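Local coordinates for protein probable L,D-transpeptidase 3 (PDB 6D4K) that is a probable L,D-transpeptidase of the mycobacterial cell wall, does not make 3->3 peptidoglycan cross-links from tetrapeptide stems, and may attach proteins to peptidoglycan, at residues A[24-36]-A[43-55]. Residues are numbered along the deposited sequence; the frame is centred on the assembly and turned at random. Where two conformers were deposited one is given.
Sequences YGFAVASVLPTRG and HPVVVTFSAPITN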
loop_
_atom_site.group_PDB
_atom_site.type_symbol
_atom_site.label_atom_id
_atom_site.label_comp_id
_atom_site.label_asym_id
_atom_site.label_seq_id
_atom_site.Cartn_x
_atom_site.Cartn_y
_atom_site.Cartn_z
ATOM N N TYR A 24 -34.460 -3.053 3.366
ATOM C CA TYR A 24 -33.323 -3.069 2.451
ATOM C C TYR A 24 -32.280 -2.014 2.815
ATOM O O TYR A 24 -31.575 -1.489 1.947
ATOM C CB TYR A 24 -33.787 -2.916 0.995
ATOM C CG TYR A 24 -34.686 -1.724 0.725
ATOM C CD1 TYR A 24 -34.153 -0.468 0.453
ATOM C CD2 TYR A 24 -36.071 -1.857 0.724
ATOM C CE1 TYR A 24 -34.972 0.623 0.198
ATOM C CE2 TYR A 24 -36.898 -0.771 0.468
ATOM C CZ TYR A 24 -36.341 0.467 0.205
ATOM O OH TYR A 24 -37.154 1.554 -0.052
ATOM N N GLY A 25 -32.181 -1.717 4.113
ATOM C CA GLY A 25 -31.200 -0.748 4.572
ATOM C C GLY A 25 -29.769 -1.218 4.407
ATOM O O GLY A 25 -28.852 -0.398 4.288
ATOM N N PHE A 26 -29.551 -2.534 4.399
ATOM C CA PHE A 26 -28.220 -3.085 4.200
ATOM C C PHE A 26 -27.999 -3.584 2.778
ATOM O O PHE A 26 -27.096 -4.393 2.549
ATOM C CB PHE A 26 -27.914 -4.184 5.221
ATOM C CG PHE A 26 -28.157 -3.781 6.654
ATOM C CD1 PHE A 26 -27.901 -2.487 7.086
ATOM C CD2 PHE A 26 -28.612 -4.714 7.574
ATOM C CE1 PHE A 26 -28.122 -2.122 8.416
ATOM C CE2 PHE A 26 -28.831 -4.357 8.902
ATOM C CZ PHE A 26 -28.583 -3.062 9.323
ATOM N N ALA A 27 -28.795 -3.103 1.818
ATOM C CA ALA A 27 -28.620 -3.483 0.420
ATOM C C ALA A 27 -27.218 -3.129 -0.059
ATOM O O ALA A 27 -26.764 -1.990 0.091
ATOM C CB ALA A 27 -29.652 -2.755 -0.443
ATOM N N VAL A 28 -26.544 -4.103 -0.661
ATOM C CA VAL A 28 -25.179 -3.938 -1.149
ATOM C C VAL A 28 -25.206 -3.538 -2.620
ATOM O O VAL A 28 -25.742 -4.262 -3.468
ATOM C CB VAL A 28 -24.376 -5.227 -0.956
ATOM C CG1 VAL A 28 -23.022 -5.114 -1.651
ATOM C CG2 VAL A 28 -24.198 -5.513 0.516
ATOM N N ALA A 29 -24.602 -2.391 -2.927
ATOM C CA ALA A 29 -24.526 -1.962 -4.315
ATOM C C ALA A 29 -23.453 -2.743 -5.056
ATOM O O ALA A 29 -23.679 -3.214 -6.181
ATOM C CB ALA A 29 -24.246 -0.459 -4.379
ATOM N N SER A 30 -22.287 -2.912 -4.435
ATOM C CA SER A 30 -21.151 -3.472 -5.152
ATOM C C SER A 30 -20.093 -3.929 -4.159
ATOM O O SER A 30 -20.088 -3.519 -2.997
ATOM C CB SER A 30 -20.555 -2.441 -6.113
ATOM O OG SER A 30 -20.114 -1.307 -5.394
ATOM N N VAL A 31 -19.176 -4.761 -4.658
ATOM C CA VAL A 31 -18.100 -5.332 -3.870
ATOM C C VAL A 31 -16.816 -5.246 -4.675
ATOM O O VAL A 31 -16.826 -5.469 -5.893
ATOM C CB VAL A 31 -18.411 -6.806 -3.548
ATOM C CG1 VAL A 31 -17.167 -7.543 -3.099
ATOM C CG2 VAL A 31 -19.502 -6.867 -2.510
ATOM N N LEU A 32 -15.711 -4.936 -3.993
ATOM C CA LEU A 32 -14.375 -5.099 -4.566
ATOM C C LEU A 32 -13.690 -6.202 -3.776
ATOM O O LEU A 32 -13.907 -6.312 -2.568
ATOM C CB LEU A 32 -13.537 -3.837 -4.417
ATOM C CG LEU A 32 -14.032 -2.568 -5.103
ATOM C CD1 LEU A 32 -13.066 -1.444 -4.789
ATOM C CD2 LEU A 32 -14.171 -2.783 -6.602
ATOM N N PRO A 33 -12.837 -7.015 -4.428
ATOM C CA PRO A 33 -12.503 -7.050 -5.858
ATOM C C PRO A 33 -13.710 -7.363 -6.767
ATOM O O PRO A 33 -14.632 -8.069 -6.337
ATOM C CB PRO A 33 -11.473 -8.190 -5.938
ATOM C CG PRO A 33 -10.839 -8.194 -4.626
ATOM C CD PRO A 33 -11.965 -7.917 -3.656
ATOM N N THR A 34 -13.712 -6.811 -7.989
ATOM C CA THR A 34 -14.738 -7.170 -8.957
ATOM C C THR A 34 -14.553 -8.620 -9.404
ATOM O O THR A 34 -13.490 -9.222 -9.225
ATOM C CB THR A 34 -14.725 -6.226 -10.174
ATOM O OG1 THR A 34 -13.517 -6.397 -10.925
ATOM C CG2 THR A 34 -14.850 -4.767 -9.757
ATOM N N ARG A 35 -15.584 -9.170 -10.041
ATOM C CA ARG A 35 -15.519 -10.561 -10.471
ATOM C C ARG A 35 -14.377 -10.748 -11.467
ATOM O O ARG A 35 -14.325 -10.082 -12.509
ATOM C CB ARG A 35 -16.845 -10.983 -11.102
ATOM C CG ARG A 35 -16.910 -12.475 -11.408
ATOM C CD ARG A 35 -18.226 -12.865 -12.073
ATOM N NE ARG A 35 -19.382 -12.508 -11.253
ATOM C CZ ARG A 35 -19.912 -13.288 -10.314
ATOM N NH1 ARG A 35 -19.398 -14.488 -10.072
ATOM N NH2 ARG A 35 -20.963 -12.869 -9.622
ATOM N N GLY A 36 -13.447 -11.634 -11.132
ATOM C CA GLY A 36 -12.336 -11.944 -12.000
ATOM C C GLY A 36 -11.193 -10.953 -11.960
ATOM O O GLY A 36 -10.245 -11.098 -12.741
ATOM N N HIS A 43 -5.338 -7.718 -0.691
ATOM C CA HIS A 43 -6.431 -6.837 -1.090
ATOM C C HIS A 43 -7.628 -7.022 -0.157
ATOM O O HIS A 43 -8.068 -8.156 0.057
ATOM C CB HIS A 43 -6.854 -7.087 -2.538
ATOM C CG HIS A 43 -7.633 -5.946 -3.148
ATOM N ND1 HIS A 43 -8.889 -5.584 -2.709
ATOM C CD2 HIS A 43 -7.331 -5.092 -4.161
ATOM C CE1 HIS A 43 -9.322 -4.555 -3.418
ATOM N NE2 HIS A 43 -8.400 -4.243 -4.312
ATOM N N PRO A 44 -8.188 -5.950 0.397
ATOM C CA PRO A 44 -9.375 -6.097 1.243
ATOM C C PRO A 44 -10.620 -6.393 0.419
ATOM O O PRO A 44 -10.663 -6.239 -0.803
ATOM C CB PRO A 44 -9.480 -4.731 1.927
ATOM C CG PRO A 44 -8.852 -3.773 0.942
ATOM C CD PRO A 44 -7.685 -4.564 0.365
ATOM N N VAL A 45 -11.661 -6.820 1.118
ATOM C CA VAL A 45 -12.984 -6.958 0.528
ATOM C C VAL A 45 -13.769 -5.701 0.888
ATOM O O VAL A 45 -14.026 -5.435 2.068
ATOM C CB VAL A 45 -13.684 -8.237 0.995
ATOM C CG1 VAL A 45 -15.065 -8.311 0.364
ATOM C CG2 VAL A 45 -12.831 -9.464 0.628
ATOM N N VAL A 46 -14.127 -4.911 -0.113
ATOM C CA VAL A 46 -14.713 -3.590 0.104
ATOM C C VAL A 46 -16.179 -3.639 -0.313
ATOM O O VAL A 46 -16.493 -3.915 -1.478
ATOM C CB VAL A 46 -13.949 -2.491 -0.652
ATOM C CG1 VAL A 46 -14.476 -1.102 -0.260
ATOM C CG2 VAL A 46 -12.452 -2.606 -0.382
ATOM N N VAL A 47 -17.068 -3.367 0.634
ATOM C CA VAL A 47 -18.500 -3.510 0.443
ATOM C C VAL A 47 -19.112 -2.109 0.428
ATOM O O VAL A 47 -18.992 -1.363 1.405
ATOM C CB VAL A 47 -19.130 -4.373 1.551
ATOM C CG1 VAL A 47 -20.626 -4.510 1.291
ATOM C CG2 VAL A 47 -18.435 -5.757 1.650
ATOM N N THR A 48 -19.754 -1.745 -0.681
ATOM C CA THR A 48 -20.392 -0.439 -0.833
ATOM C C THR A 48 -21.898 -0.627 -0.748
ATOM O O THR A 48 -22.472 -1.426 -1.500
ATOM C CB THR A 48 -20.010 0.198 -2.170
ATOM O OG1 THR A 48 -18.599 0.436 -2.184
ATOM C CG2 THR A 48 -20.764 1.526 -2.364
ATOM N N PHE A 49 -22.523 0.101 0.167
ATOM C CA PHE A 49 -23.958 0.004 0.391
ATOM C C PHE A 49 -24.734 0.980 -0.488
ATOM O O PHE A 49 -24.234 2.042 -0.861
ATOM C CB PHE A 49 -24.296 0.253 1.862
ATOM C CG PHE A 49 -23.773 -0.810 2.780
ATOM C CD1 PHE A 49 -24.494 -1.978 2.960
ATOM C CD2 PHE A 49 -22.576 -0.642 3.450
ATOM C CE1 PHE A 49 -24.037 -2.978 3.820
ATOM C CE2 PHE A 49 -22.086 -1.648 4.307
ATOM C CZ PHE A 49 -22.830 -2.806 4.494
ATOM N N SER A 50 -25.976 0.617 -0.813
ATOM C CA SER A 50 -26.786 1.492 -1.661
ATOM C C SER A 50 -27.139 2.793 -0.957
ATOM O O SER A 50 -27.346 3.808 -1.623
ATOM C CB SER A 50 -28.039 0.762 -2.156
ATOM O OG SER A 50 -27.683 -0.243 -3.082
ATOM N N ALA A 51 -27.199 2.796 0.373
ATOM C CA ALA A 51 -27.482 4.013 1.121
ATOM C C ALA A 51 -26.644 4.058 2.395
ATOM O O ALA A 51 -26.277 3.010 2.933
ATOM C CB ALA A 51 -28.966 4.125 1.500
ATOM N N PRO A 52 -26.335 5.250 2.887
ATOM C CA PRO A 52 -25.553 5.356 4.126
ATOM C C PRO A 52 -26.217 4.661 5.303
ATOM O O PRO A 52 -27.441 4.674 5.464
ATOM C CB PRO A 52 -25.476 6.871 4.358
ATOM C CG PRO A 52 -25.595 7.453 2.994
ATOM C CD PRO A 52 -26.552 6.567 2.259
ATOM N N ILE A 53 -25.380 4.059 6.144
ATOM C CA ILE A 53 -25.803 3.533 7.429
ATOM C C ILE A 53 -25.239 4.491 8.463
ATOM O O ILE A 53 -24.083 4.369 8.886
ATOM C CB ILE A 53 -25.296 2.096 7.624
ATOM C CG1 ILE A 53 -25.824 1.203 6.496
ATOM C CG2 ILE A 53 -25.746 1.586 8.975
ATOM C CD1 ILE A 53 -25.104 -0.109 6.359
ATOM N N THR A 54 -26.040 5.479 8.846
ATOM C CA THR A 54 -25.526 6.546 9.689
ATOM C C THR A 54 -25.552 6.201 11.167
ATOM O O THR A 54 -24.865 6.865 11.949
ATOM C CB THR A 54 -26.294 7.844 9.428
ATOM O OG1 THR A 54 -27.702 7.578 9.423
ATOM C CG2 THR A 54 -25.887 8.426 8.081
ATOM N N ASN A 55 -26.311 5.180 11.565
ATOM C CA ASN A 55 -26.408 4.798 12.965
ATOM C C ASN A 55 -25.296 3.799 13.254
ATOM O O ASN A 55 -25.374 2.648 12.782
ATOM C CB ASN A 55 -27.770 4.177 13.242
ATOM C CG ASN A 55 -27.973 3.832 14.703
ATOM O OD1 ASN A 55 -27.015 3.562 15.426
ATOM N ND2 ASN A 55 -29.225 3.817 15.139
HETATM O O HOH W 1 -27.966 0.156 1.567
HETATM O O HOH W 2 -29.079 2.297 5.065
#
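Val28-Leu32 runs antiparallel to Val45-Phe49, axes 4.6 Å apart at closest, as edge strand and neighbour in a four-stranded antiparallel sheet of the bacterial Ig domain. Leu32 and Val46 exchange both backbone hydrogen bonds, and Thr48 N donates to Ser30 O. Then comes a classic beta bulge: Ala29 and Ser30 both face Thr48, whose O accepts from Ala29 N at 2.7 Å and from Ser30 N at 3.3 Å. A hydrogen bond from Ser50 N to Ala27 O closes the pairing; water 1 also donates to Ala27 O and to Gly25 O, and accepts from Ala51 N.

Val28 sets CG2 3.8 Å from Val47 CG1. With CG anti to its carbonyl carbon (chi1 -66°), Phe49 holds its ring between Val47 CG1, toward the rim of one face, and Ile53 CD1, over the centre of the other; Phe26 O meets its edge in plane. Ile53 CD1 also touches Phe26 CD1 at 3.7 Å; helix 59-65 and Val66 cover this cluster. At the other end, Pro33, after a cis peptide bond, lays CG over the His43 ring. The hydrogen bond from His43 ND1 to Pro44 O, 2.7 Å, fixes that ring's rotation, the acceptor only 2° out of its plane.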